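Local structure of tyrocidine synthetase 3 (Brevibacillus brevis, 2JGP) at residues A[89-92]-A[96-99]. The protein is a nonribosomal peptide synthetase of tyrocidine biosynthesis, here a carrier-condensation bidomain whose condensation domain probably forms a peptide bond between carrier-bound substrates. Residues are numbered along the deposited sequence; the frame is centred on the assembly and turned at random.
Sequences EPVQ and YYPV
Tyr97 meets Val91 and Gln92 through one corner of its ring, chiefly CE2. Its CB already points toward 89-92. CG is turned away from the carbonyl carbon (chi1 -57°), which carries the ring out to that segment. Chi2 of 90° sets the tilt of the ring, and its CD2-CE2 side faces Val91 and Gln92. CD2 lies 4.4 Å from CG2 of Val91, at the margin of contact. CE2 does most of the touching. It meets Val91 CG2 at 4.0 Å, a methyl that approaches the ring obliquely. The same CE2 is 3.9 Å from Gln92 O, which sits at the ring edge near its plane. At the tip, Tyr97 OH is 4.2 Å from Gln92 O, but its hydrogen bond is with the backbone N of Gln94, in the link between the segments.

Around the pair, helix 253-263 supplies Val258 against Val91 and Lys254 against Tyr97. Asp255 OD1 accepts a hydrogen bond from the backbone N of Val91, while the backbone of Tyr97 pairs with Gln163 of strand 160-165. The contact joins the loop after helix 70-79 to strand 97-98, the outer strand of a small antiparallel sheet. It is a small van der Waals contact that buries 84 Å², both sides summed. Such a contact has little directional character; the hydrogen bond to Gln94 N helps hold the phenol in place.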
loop_
_atom_site.group_PDB
_atom_site.type_symbol
_atom_site.label_atom_id
_atom_site.label_comp_id
_atom_site.label_asym_id
_atom_site.label_seq_id
_atom_site.Cartn_x
_atom_site.Cartn_y
_atom_site.Cartn_z
ATOM N N GLU A 89 -4.121 6.743 -20.069
ATOM C CA GLU A 89 -3.554 7.728 -20.990
ATOM C C GLU A 89 -4.009 9.145 -20.604
ATOM O O GLU A 89 -5.001 9.299 -19.883
ATOM C CB GLU A 89 -4.005 7.417 -22.420
ATOM C CG GLU A 89 -3.707 5.991 -22.878
ATOM C CD GLU A 89 -2.233 5.756 -23.122
ATOM O OE1 GLU A 89 -1.559 5.171 -22.242
ATOM O OE2 GLU A 89 -1.740 6.165 -24.197
ATOM N N PRO A 90 -3.287 10.182 -21.080
ATOM C CA PRO A 90 -3.718 11.563 -20.831
ATOM C C PRO A 90 -5.152 11.810 -21.293
ATOM O O PRO A 90 -5.531 11.383 -22.381
ATOM C CB PRO A 90 -2.734 12.398 -21.661
ATOM C CG PRO A 90 -1.532 11.548 -21.789
ATOM C CD PRO A 90 -2.039 10.138 -21.863
ATOM N N VAL A 91 -5.940 12.483 -20.462
ATOM C CA VAL A 91 -7.364 12.675 -20.742
ATOM C C VAL A 91 -7.639 14.038 -21.373
ATOM O O VAL A 91 -6.850 14.966 -21.231
ATOM C CB VAL A 91 -8.212 12.512 -19.465
ATOM C CG1 VAL A 91 -7.987 11.127 -18.865
ATOM C CG2 VAL A 91 -7.887 13.598 -18.452
ATOM N N GLN A 92 -8.767 14.142 -22.069
ATOM C CA GLN A 92 -9.191 15.402 -22.676
ATOM C C GLN A 92 -9.542 16.422 -21.592
ATOM O O GLN A 92 -10.113 16.064 -20.560
ATOM C CB GLN A 92 -10.399 15.185 -23.592
ATOM C CG GLN A 92 -10.140 14.205 -24.747
ATOM C CD GLN A 92 -10.564 14.748 -26.102
ATOM O OE1 GLN A 92 -11.323 14.104 -26.833
ATOM N NE2 GLN A 92 -10.072 15.940 -26.447
ATOM N N TYR A 96 -14.321 19.832 -14.842
ATOM C CA TYR A 96 -14.075 19.083 -13.619
ATOM C C TYR A 96 -13.728 17.658 -13.996
ATOM O O TYR A 96 -14.004 17.220 -15.114
ATOM C CB TYR A 96 -15.321 19.045 -12.734
ATOM C CG TYR A 96 -15.887 20.387 -12.358
ATOM C CD1 TYR A 96 -16.910 20.960 -13.105
ATOM C CD2 TYR A 96 -15.428 21.072 -11.237
ATOM C CE1 TYR A 96 -17.450 22.186 -12.761
ATOM C CE2 TYR A 96 -15.962 22.303 -10.882
ATOM C CZ TYR A 96 -16.973 22.852 -11.652
ATOM O OH TYR A 96 -17.510 24.062 -11.320
ATOM N N TYR A 97 -13.147 16.928 -13.051
ATOM C CA TYR A 97 -12.786 15.532 -13.269
ATOM C C TYR A 97 -13.359 14.676 -12.148
ATOM O O TYR A 97 -13.484 15.145 -11.015
ATOM C CB TYR A 97 -11.270 15.390 -13.350
ATOM C CG TYR A 97 -10.662 16.254 -14.427
ATOM C CD1 TYR A 97 -10.254 17.556 -14.155
ATOM C CD2 TYR A 97 -10.516 15.777 -15.725
ATOM C CE1 TYR A 97 -9.706 18.359 -15.147
ATOM C CE2 TYR A 97 -9.966 16.568 -16.724
ATOM C CZ TYR A 97 -9.569 17.856 -16.431
ATOM O OH TYR A 97 -9.025 18.633 -17.424
ATOM N N PRO A 98 -13.708 13.412 -12.456
ATOM C CA PRO A 98 -14.217 12.587 -11.372
ATOM C C PRO A 98 -13.168 12.407 -10.281
ATOM O O PRO A 98 -11.965 12.432 -10.563
ATOM C CB PRO A 98 -14.525 11.244 -12.056
ATOM C CG PRO A 98 -13.681 11.235 -13.292
ATOM C CD PRO A 98 -13.611 12.667 -13.726
ATOM N N VAL A 99 -13.618 12.245 -9.043
ATOM C CA VAL A 99 -12.729 11.787 -7.984
ATOM C C VAL A 99 -12.513 10.284 -8.107
ATOM O O VAL A 99 -13.333 9.578 -8.690
ATOM C CB VAL A 99 -13.278 12.118 -6.584
ATOM C CG1 VAL A 99 -13.359 13.619 -6.398
ATOM C CG2 VAL A 99 -14.640 11.465 -6.363
#